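Long-range contacts in NAD-dependent aldehyde dehydrogenase (Sinorhizobium meliloti, PDB 3U4J), which probably oxidises aldehydes to carboxylic acids with NAD or NADP as electron acceptor, working as a tetramer: residues Y133-A138 against G481-F485; T169-F175 against S197-T203; Q233-P239 against I259-K265. All blocks are in the same frame, centred on the assembly; numbering follows the deposited sequence.

Overall arrangement
All three interactions belong to the aldehyde dehydrogenase fold, and none touches another. Interactions 2 and 3 both sit on the loops and helices that flank the mixed sheet containing strands 153-168, 191-195, 243-247 and 266-270. Their centres lie 23 Å apart, but their nearest atoms are only about 8 Å apart. Interaction 1 joins residues far apart in sequence, and both other interactions fall within the span between its segments. Its centre is 23 Å from that of interaction 2 and 26 Å from that of interaction 3. Interaction 2 holds a sequence matching a motif that in relatives lies near the catalytic centre. Interactions 1 and 3 adjoin other subunits, while no other chain touches interaction 2. The calcium site at Leu-17 and Glu-50 is remote from all three.

Interaction 1. Residues Y133-A138 against G481-F485; sequences YAAGQA and GRYGF
Phe-485 packs its ring closely on the 133-138 helix, where Phe-485 CE2 is 3.4 Å from Gln-137 CB and CZ is 3.6 Å from Ala-134 O. The methyl of Ala-134 adds an apolar contact, with Ala-134 CB 4.2 Å from Phe-485 CZ, so one end of the phenyl ring is received by successive turns of the helix. Trp-184 meets the same ring from helix 174-187. Tyr-133 completes this buried part. Its CG stands anti to the backbone N (chi1 173°), which carries the phenol out from the helix, across to the 481-485 segment, where Tyr-133 OH comes 3.2 Å from Gly-481 C. Tyr-133 CE2 lies 3.5 Å from Gly-481 O, which sits at the ring edge near its plane and is also hydrogen-bonded by Trp-184 NE1. Gly-481 has a positive phi, a conformation that favours glycine.

The more open side, at the partly exposed Arg-482, is polar. Arg-482 grips Gln-137 side-on: NE donates to OE1 over 3.1 Å at an N-H...O angle of 150°, and NH2 donates to the same OE1 over 3.3 Å. Both nitrogens come from one face of the amide, tilted out of its plane, while OE1 stays near the guanidinium plane; the two flat groups are turned 49° apart. With NE and NH2 both engaged, rotation of the guanidinium is restrained. Its NH1 forms a salt bridge with Glu-142 of the second subunit, and NH2 makes a weak hydrogen bond to Gln-137 of that subunit.

The contact thus grades from close, mainly aromatic packing to a polar network shared with the second subunit. It joins the end of helix 117-138 to the C-terminal segment that leads through helix 483-487 into strand 489-497, which pairs antiparallel with strand 153-168, as in the oligomerisation sheet of the aldehyde dehydrogenase fold.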
loop_
_atom_site.group_PDB
_atom_site.type_symbol
_atom_site.label_atom_id
_atom_site.label_comp_id
_atom_site.label_asym_id
_atom_site.label_seq_id
_atom_site.Cartn_x
_atom_site.Cartn_y
_atom_site.Cartn_z
ATOM N N TYR A 133 6.784 -17.469 5.557
ATOM C CA TYR A 133 6.096 -16.194 5.360
ATOM C C TYR A 133 7.040 -15.144 4.763
ATOM O O TYR A 133 6.687 -14.427 3.809
ATOM C CB TYR A 133 5.494 -15.657 6.681
ATOM C CG TYR A 133 4.946 -14.253 6.475
ATOM C CD1 TYR A 133 3.616 -14.033 6.098
ATOM C CD2 TYR A 133 5.776 -13.139 6.623
ATOM C CE1 TYR A 133 3.152 -12.727 5.879
ATOM C CE2 TYR A 133 5.313 -11.840 6.389
ATOM C CZ TYR A 133 4.016 -11.653 6.020
ATOM O OH TYR A 133 3.597 -10.365 5.782
ATOM N N ALA A 134 8.233 -15.024 5.352
ATOM C CA ALA A 134 9.205 -13.988 4.928
ATOM C C ALA A 134 9.710 -14.273 3.530
ATOM O O ALA A 134 9.850 -13.366 2.705
ATOM C CB ALA A 134 10.382 -13.942 5.930
ATOM N N ALA A 135 9.955 -15.553 3.247
ATOM C CA ALA A 135 10.385 -15.948 1.891
ATOM C C ALA A 135 9.334 -15.562 0.864
ATOM O O ALA A 135 9.667 -15.103 -0.223
ATOM C CB ALA A 135 10.665 -17.457 1.827
ATOM N N GLY A 136 8.064 -15.770 1.191
ATOM C CA GLY A 136 6.961 -15.404 0.266
ATOM C C GLY A 136 6.960 -13.910 -0.018
ATOM O O GLY A 136 6.848 -13.493 -1.177
ATOM N N GLN A 137 7.103 -13.098 1.036
ATOM C CA GLN A 137 7.036 -11.643 0.911
ATOM C C GLN A 137 8.279 -11.014 0.302
ATOM O O GLN A 137 8.168 -9.971 -0.342
ATOM C CB GLN A 137 6.736 -10.988 2.276
ATOM C CG GLN A 137 5.282 -11.218 2.770
ATOM C CD GLN A 137 4.275 -10.795 1.703
ATOM O OE1 GLN A 137 4.147 -9.615 1.404
ATOM N NE2 GLN A 137 3.588 -11.768 1.097
ATOM N N ALA A 138 9.435 -11.643 0.508
ATOM C CA ALA A 138 10.721 -11.103 0.078
ATOM C C ALA A 138 10.749 -10.799 -1.414
ATOM O O ALA A 138 11.343 -9.810 -1.823
ATOM C CB ALA A 138 11.905 -12.054 0.457
ATOM N N GLY A 481 5.504 -9.285 9.616
ATOM C CA GLY A 481 4.612 -8.852 8.534
ATOM C C GLY A 481 5.379 -8.183 7.400
ATOM O O GLY A 481 6.485 -8.601 7.074
ATOM N N ARG A 482 4.787 -7.131 6.835
ATOM C CA ARG A 482 5.448 -6.278 5.848
ATOM C C ARG A 482 6.337 -5.249 6.542
ATOM O O ARG A 482 7.218 -4.691 5.925
ATOM C CB ARG A 482 4.417 -5.541 4.987
ATOM C CG ARG A 482 3.568 -6.512 4.201
ATOM C CD ARG A 482 2.883 -5.907 2.992
ATOM N NE ARG A 482 2.611 -6.986 2.027
ATOM C CZ ARG A 482 1.435 -7.220 1.435
ATOM N NH1 ARG A 482 0.378 -6.441 1.669
ATOM N NH2 ARG A 482 1.321 -8.230 0.574
ATOM N N TYR A 483 6.087 -4.994 7.827
ATOM C CA TYR A 483 6.801 -3.920 8.522
ATOM C C TYR A 483 8.284 -4.221 8.695
ATOM O O TYR A 483 9.127 -3.306 8.561
ATOM C CB TYR A 483 6.155 -3.621 9.889
ATOM C CG TYR A 483 4.832 -2.852 9.743
ATOM C CD1 TYR A 483 4.753 -1.493 10.065
ATOM C CD2 TYR A 483 3.675 -3.487 9.268
ATOM C CE1 TYR A 483 3.555 -0.786 9.897
ATOM C CE2 TYR A 483 2.461 -2.789 9.123
ATOM C CZ TYR A 483 2.408 -1.452 9.440
ATOM O OH TYR A 483 1.220 -0.753 9.287
ATOM N N GLY A 484 8.606 -5.491 8.986
ATOM C CA GLY A 484 9.999 -5.838 9.237
ATOM C C GLY A 484 10.858 -5.573 8.009
ATOM O O GLY A 484 12.038 -5.223 8.139
ATOM N N PHE A 485 10.294 -5.700 6.808
ATOM C CA PHE A 485 11.124 -5.436 5.622
ATOM C C PHE A 485 11.524 -3.977 5.529
ATOM O O PHE A 485 12.625 -3.668 5.060
ATOM C CB PHE A 485 10.475 -5.914 4.335
ATOM C CG PHE A 485 10.225 -7.398 4.317
ATOM C CD1 PHE A 485 11.274 -8.290 4.143
ATOM C CD2 PHE A 485 8.938 -7.897 4.497
ATOM C CE1 PHE A 485 11.044 -9.657 4.136
ATOM C CE2 PHE A 485 8.702 -9.262 4.494
ATOM C CZ PHE A 485 9.757 -10.144 4.317
#

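Interaction 2. Residues T169-F175 against S197-T203; sequences TPWNFPF and SEFTSGT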
loop_
_atom_site.group_PDB
_atom_site.type_symbol
_atom_site.label_atom_id
_atom_site.label_comp_id
_atom_site.label_asym_id
_atom_site.label_seq_id
_atom_site.Cartn_x
_atom_site.Cartn_y
_atom_site.Cartn_z
ATOM N N THR A 169 20.426 -11.569 20.070
ATOM C CA THR A 169 19.198 -12.238 20.501
ATOM C C THR A 169 19.289 -12.744 21.947
ATOM O O THR A 169 20.394 -13.005 22.436
ATOM C CB THR A 169 18.812 -13.364 19.534
ATOM O OG1 THR A 169 19.780 -14.428 19.605
ATOM C CG2 THR A 169 18.723 -12.801 18.107
ATOM N N PRO A 170 18.142 -12.845 22.649
ATOM C CA PRO A 170 18.129 -13.217 24.080
ATOM C C PRO A 170 17.993 -14.706 24.318
ATOM O O PRO A 170 17.786 -15.475 23.366
ATOM C CB PRO A 170 16.883 -12.507 24.609
ATOM C CG PRO A 170 15.932 -12.608 23.477
ATOM C CD PRO A 170 16.784 -12.499 22.183
ATOM N N TRP A 171 18.101 -15.108 25.589
ATOM C CA TRP A 171 18.086 -16.527 25.957
ATOM C C TRP A 171 16.682 -17.123 26.101
ATOM O O TRP A 171 16.531 -18.331 26.207
ATOM C CB TRP A 171 18.862 -16.718 27.261
ATOM C CG TRP A 171 18.505 -15.705 28.360
ATOM C CD1 TRP A 171 19.220 -14.580 28.731
ATOM C CD2 TRP A 171 17.353 -15.747 29.217
ATOM N NE1 TRP A 171 18.569 -13.929 29.771
ATOM C CE2 TRP A 171 17.438 -14.637 30.098
ATOM C CE3 TRP A 171 16.275 -16.627 29.344
ATOM C CZ2 TRP A 171 16.469 -14.383 31.074
ATOM C CZ3 TRP A 171 15.323 -16.389 30.348
ATOM C CH2 TRP A 171 15.433 -15.275 31.191
ATOM N N ASN A 172 15.656 -16.291 26.089
ATOM C CA ASN A 172 14.323 -16.821 26.363
ATOM C C ASN A 172 13.642 -17.482 25.170
ATOM O O ASN A 172 12.938 -18.481 25.346
ATOM C CB ASN A 172 13.428 -15.779 27.027
ATOM C CG ASN A 172 13.147 -14.547 26.139
ATOM O OD1 ASN A 172 13.881 -14.243 25.183
ATOM N ND2 ASN A 172 12.078 -13.816 26.480
ATOM N N PHE A 173 13.841 -16.923 23.981
ATOM C CA PHE A 173 13.281 -17.500 22.742
ATOM C C PHE A 173 14.326 -17.429 21.624
ATOM O O PHE A 173 14.166 -16.669 20.665
ATOM C CB PHE A 173 12.025 -16.741 22.290
ATOM C CG PHE A 173 10.871 -16.825 23.245
ATOM C CD1 PHE A 173 10.038 -17.935 23.246
ATOM C CD2 PHE A 173 10.614 -15.781 24.121
ATOM C CE1 PHE A 173 8.937 -18.009 24.151
ATOM C CE2 PHE A 173 9.537 -15.832 25.027
ATOM C CZ PHE A 173 8.694 -16.946 25.026
ATOM N N PRO A 174 15.405 -18.196 21.749
ATOM C CA PRO A 174 16.514 -17.954 20.821
ATOM C C PRO A 174 16.141 -18.236 19.380
ATOM O O PRO A 174 16.447 -17.409 18.513
ATOM C CB PRO A 174 17.596 -18.929 21.279
ATOM C CG PRO A 174 17.245 -19.242 22.708
ATOM C CD PRO A 174 15.723 -19.259 22.708
ATOM N N PHE A 175 15.470 -19.355 19.119
ATOM C CA PHE A 175 15.220 -19.721 17.734
ATOM C C PHE A 175 14.168 -18.794 17.142
ATOM O O PHE A 175 14.259 -18.368 15.972
ATOM C CB PHE A 175 14.825 -21.202 17.599
ATOM C CG PHE A 175 15.116 -21.793 16.225
ATOM C CD1 PHE A 175 16.432 -21.938 15.771
ATOM C CD2 PHE A 175 14.085 -22.239 15.404
ATOM C CE1 PHE A 175 16.714 -22.516 14.540
ATOM C CE2 PHE A 175 14.358 -22.813 14.125
ATOM C CZ PHE A 175 15.649 -22.956 13.708
ATOM N N SER A 197 22.526 -15.494 22.770
ATOM C CA SER A 197 22.947 -15.483 24.153
ATOM C C SER A 197 24.016 -16.541 24.439
ATOM O O SER A 197 23.975 -17.642 23.909
ATOM C CB SER A 197 21.749 -15.742 25.069
ATOM O OG SER A 197 22.212 -15.964 26.379
ATOM N N GLU A 198 24.948 -16.183 25.316
ATOM C CA GLU A 198 25.949 -17.106 25.883
ATOM C C GLU A 198 25.346 -18.373 26.456
ATOM O O GLU A 198 26.023 -19.409 26.510
ATOM C CB GLU A 198 26.730 -16.390 26.994
ATOM C CG GLU A 198 25.848 -16.051 28.209
ATOM C CD GLU A 198 26.454 -14.974 29.121
ATOM O OE1 GLU A 198 26.812 -15.330 30.259
ATOM O OE2 GLU A 198 26.575 -13.795 28.699
ATOM N N PHE A 199 24.109 -18.295 26.950
ATOM C CA PHE A 199 23.412 -19.492 27.446
ATOM C C PHE A 199 22.807 -20.421 26.384
ATOM O O PHE A 199 22.511 -21.574 26.691
ATOM C CB PHE A 199 22.257 -19.126 28.401
ATOM C CG PHE A 199 22.684 -18.320 29.597
ATOM C CD1 PHE A 199 23.710 -18.773 30.430
ATOM C CD2 PHE A 199 22.073 -17.119 29.885
ATOM C CE1 PHE A 199 24.111 -18.033 31.557
ATOM C CE2 PHE A 199 22.458 -16.362 31.006
ATOM C CZ PHE A 199 23.485 -16.820 31.840
ATOM N N THR A 200 22.565 -19.919 25.179
ATOM C CA THR A 200 21.631 -20.603 24.262
ATOM C C THR A 200 22.040 -20.416 22.803
ATOM O O THR A 200 21.304 -19.849 21.998
ATOM C CB THR A 200 20.180 -20.115 24.436
ATOM O OG1 THR A 200 20.145 -18.689 24.339
ATOM C CG2 THR A 200 19.604 -20.513 25.810
ATOM N N SER A 201 23.223 -20.888 22.459
ATOM C CA SER A 201 23.727 -20.633 21.127
ATOM C C SER A 201 23.490 -21.766 20.135
ATOM O O SER A 201 23.679 -21.581 18.953
ATOM C CB SER A 201 25.212 -20.276 21.206
ATOM O OG SER A 201 25.368 -19.054 21.906
ATOM N N GLY A 202 23.066 -22.923 20.617
ATOM C CA GLY A 202 23.026 -24.127 19.796
ATOM C C GLY A 202 22.060 -24.027 18.630
ATOM O O GLY A 202 22.440 -24.284 17.480
ATOM N N THR A 203 20.808 -23.644 18.885
ATOM C CA THR A 203 19.880 -23.567 17.727
ATOM C C THR A 203 20.245 -22.470 16.718
ATOM O O THR A 203 19.965 -22.622 15.521
ATOM C CB THR A 203 18.372 -23.498 18.114
ATOM O OG1 THR A 203 18.138 -22.328 18.874
ATOM C CG2 THR A 203 17.972 -24.713 18.890
HETATM O O HOH W 1 19.887 -16.433 21.851
#
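Ser-197 begins the contact by setting its OG 3.5 Å from Trp-171 CB, at the edge of the indole. The same OG accepts from Phe-199 N at an N-H...O angle of 155°, forming an ST turn superposed on the type I beta turn that runs to Thr-200. Ser-197 N donates to a water at 2.9 Å. That water in turn donates to Pro-170 O at 2.8 Å and bonds Thr-169 OG1 at 3.0 Å, so it joins the two segments where no direct hydrogen bond does. Phe-199 follows, with its ring edge turned to the face of the Trp-171 five-membered ring in an offset edge-to-face pair, centroids 5.7 Å apart and planes at 74°. Trp-171 CG, between its backbone N and carbonyl carbon (chi1 47°), stands the indole beside Phe-199. Thr-200 then lays OG1 3.4 Å from Pro-174 CG, its side chain crossing the proline at about a right angle. At the start of helix 202-214, Thr-203 presents CB to Phe-175 CD1 at 3.4 Å, and its carbonyl O lies in the plane of that ring, beside CE1. The Thr-203 hydroxyl is hydrogen-bonded to Glu-109 OE2, while OE1 of the same carboxylate takes Phe-175 N, tying both helix starts to helix 102-113. These turns follow parallel strands 153-168 and 191-195; Pro-Trp-Asn-Phe-Pro matches a motif that in related aldehyde dehydrogenases borders the catalytic centre.

Interaction 3. Residues Q233-P239 against I259-K265; sequences QVLAEDP and IAARTVK
A Schellman motif ends helix 250-261, with Val-264 as its C-prime residue, and brings Lys-265 against the last turn of helix 231-237. Two bonds define it: Lys-265 N to Ala-260 O and Val-264 N to Ala-261 O, both 3.1 Å. The lysine chain, bent at CG-CD (chi3 -102°) and again beyond, passes the helix end with CE 3.2 Å from Ala-236 O. Its ammonium then donates to Asp-238 O over 2.8 Å, from 36° above the carbonyl plane, and also bonds Val-241 O and a water. Losing the long chain of Lys-265 to an alanine here is likely to leave the carbonyls of Asp-238 and Val-241 without their shared donor and open a gap beside Ala-236 O.

Packing is apolar further up the helices, where Ala-236 CB meets Ile-259 CG2 at 3.7 Å. Water fills in between. One molecule donates to Ala-236 O at 2.9 Å and to Ile-259 O at 2.7 Å while accepting from Thr-263 OG1; a second donates to Glu-237 O and to that hydroxyl, and accepts from Lys-265 NZ. Thr-263 thus links both waters.

Helix 231-237 leads towards strand 243-247, and helix 250-261 carries the chain from there to its parallel neighbour, strand 266-270, a beta-alpha-beta unit. Helix 60-75 packs on Val-234 and Asp-238, and the third subunit packs on Ala-261, Thr-263 and Val-264.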
loop_
_atom_site.group_PDB
_atom_site.type_symbol
_atom_site.label_atom_id
_atom_site.label_comp_id
_atom_site.label_asym_id
_atom_site.label_seq_id
_atom_site.Cartn_x
_atom_site.Cartn_y
_atom_site.Cartn_z
ATOM N N GLN A 233 29.427 -4.510 22.064
ATOM C CA GLN A 233 30.184 -3.281 21.765
ATOM C C GLN A 233 30.718 -3.245 20.336
ATOM O O GLN A 233 30.606 -2.225 19.666
ATOM C CB GLN A 233 31.341 -3.065 22.752
ATOM C CG GLN A 233 30.884 -2.684 24.146
ATOM C CD GLN A 233 31.934 -1.952 24.972
ATOM O OE1 GLN A 233 33.125 -2.325 24.996
ATOM N NE2 GLN A 233 31.492 -0.910 25.682
ATOM N N VAL A 234 31.290 -4.349 19.863
ATOM C CA VAL A 234 31.816 -4.367 18.498
ATOM C C VAL A 234 30.708 -4.110 17.475
ATOM O O VAL A 234 30.859 -3.245 16.623
ATOM C CB VAL A 234 32.580 -5.656 18.159
ATOM C CG1 VAL A 234 32.872 -5.737 16.627
ATOM C CG2 VAL A 234 33.876 -5.719 18.970
ATOM N N LEU A 235 29.598 -4.841 17.576
ATOM C CA LEU A 235 28.480 -4.648 16.628
ATOM C C LEU A 235 27.935 -3.216 16.658
ATOM O O LEU A 235 27.634 -2.640 15.609
ATOM C CB LEU A 235 27.368 -5.675 16.852
ATOM C CG LEU A 235 27.781 -7.111 16.477
ATOM C CD1 LEU A 235 26.697 -8.098 16.886
ATOM C CD2 LEU A 235 28.118 -7.234 14.977
ATOM N N ALA A 236 27.872 -2.620 17.853
ATOM C CA ALA A 236 27.348 -1.263 17.961
ATOM C C ALA A 236 28.354 -0.153 17.591
ATOM O O ALA A 236 27.944 0.970 17.211
ATOM C CB ALA A 236 26.738 -1.048 19.344
ATOM N N GLU A 237 29.659 -0.442 17.672
ATOM C CA GLU A 237 30.637 0.579 17.235
ATOM C C GLU A 237 31.327 0.369 15.879
ATOM O O GLU A 237 31.804 1.336 15.293
ATOM C CB GLU A 237 31.617 0.998 18.354
ATOM C CG GLU A 237 32.166 -0.125 19.196
ATOM C CD GLU A 237 32.973 0.347 20.432
ATOM O OE1 GLU A 237 32.385 0.922 21.385
ATOM O OE2 GLU A 237 34.197 0.092 20.452
ATOM N N ASP A 238 31.345 -0.852 15.342
ATOM C CA ASP A 238 32.135 -1.099 14.136
ATOM C C ASP A 238 31.617 -0.270 12.941
ATOM O O ASP A 238 30.432 -0.307 12.649
ATOM C CB ASP A 238 32.150 -2.598 13.791
ATOM C CG ASP A 238 33.186 -2.947 12.738
ATOM O OD1 ASP A 238 34.117 -3.685 13.083
ATOM O OD2 ASP A 238 33.106 -2.492 11.581
ATOM N N PRO A 239 32.499 0.470 12.246
ATOM C CA PRO A 239 32.087 1.276 11.079
ATOM C C PRO A 239 31.495 0.483 9.908
ATOM O O PRO A 239 30.811 1.072 9.070
ATOM C CB PRO A 239 33.399 1.919 10.607
ATOM C CG PRO A 239 34.279 1.905 11.800
ATOM C CD PRO A 239 33.921 0.682 12.587
ATOM N N ILE A 259 25.611 3.811 22.313
ATOM C CA ILE A 259 26.872 3.566 21.583
ATOM C C ILE A 259 26.651 3.705 20.085
ATOM O O ILE A 259 27.396 4.408 19.385
ATOM C CB ILE A 259 27.435 2.161 21.900
ATOM C CG1 ILE A 259 27.924 2.115 23.353
ATOM C CG2 ILE A 259 28.533 1.789 20.892
ATOM C CD1 ILE A 259 28.079 0.701 23.926
ATOM N N ALA A 260 25.591 3.048 19.599
ATOM C CA ALA A 260 25.219 3.122 18.180
ATOM C C ALA A 260 24.918 4.523 17.719
ATOM O O ALA A 260 25.219 4.882 16.574
ATOM C CB ALA A 260 24.015 2.174 17.850
ATOM N N ALA A 261 24.317 5.333 18.579
ATOM C CA ALA A 261 24.006 6.710 18.167
ATOM C C ALA A 261 25.288 7.517 17.885
ATOM O O ALA A 261 25.275 8.467 17.095
ATOM C CB ALA A 261 23.154 7.389 19.197
ATOM N N ARG A 262 26.396 7.118 18.512
ATOM C CA ARG A 262 27.674 7.825 18.268
ATOM C C ARG A 262 28.070 7.798 16.813
ATOM O O ARG A 262 28.767 8.684 16.343
ATOM C CB ARG A 262 28.812 7.275 19.121
ATOM C CG ARG A 262 28.556 7.377 20.567
ATOM C CD ARG A 262 29.664 6.743 21.391
ATOM N NE ARG A 262 29.203 6.607 22.769
ATOM C CZ ARG A 262 29.718 5.785 23.677
ATOM N NH1 ARG A 262 30.734 4.981 23.383
ATOM N NH2 ARG A 262 29.191 5.749 24.887
ATOM N N THR A 263 27.611 6.813 16.062
ATOM C CA THR A 263 27.998 6.810 14.659
ATOM C C THR A 263 26.823 6.851 13.705
ATOM O O THR A 263 26.963 6.490 12.540
ATOM C CB THR A 263 28.998 5.659 14.306
ATOM O OG1 THR A 263 28.441 4.389 14.676
ATOM C CG2 THR A 263 30.361 5.870 15.048
ATOM N N VAL A 264 25.673 7.342 14.184
ATOM C CA VAL A 264 24.442 7.408 13.353
ATOM C C VAL A 264 24.041 6.006 12.844
ATOM O O VAL A 264 23.565 5.832 11.727
ATOM C CB VAL A 264 24.557 8.411 12.145
ATOM C CG1 VAL A 264 23.168 8.873 11.692
ATOM C CG2 VAL A 264 25.381 9.624 12.502
ATOM N N LYS A 265 24.247 4.995 13.676
ATOM C CA LYS A 265 24.012 3.621 13.250
ATOM C C LYS A 265 22.535 3.352 13.482
ATOM O O LYS A 265 22.053 3.687 14.552
ATOM C CB LYS A 265 24.887 2.696 14.106
ATOM C CG LYS A 265 25.486 1.523 13.347
ATOM C CD LYS A 265 26.329 0.616 14.248
ATOM C CE LYS A 265 27.806 0.875 14.050
ATOM N NZ LYS A 265 28.096 1.316 12.671
HETATM O O HOH W 2 28.833 3.740 17.210
HETATM O O HOH W 3 30.439 2.750 13.763
#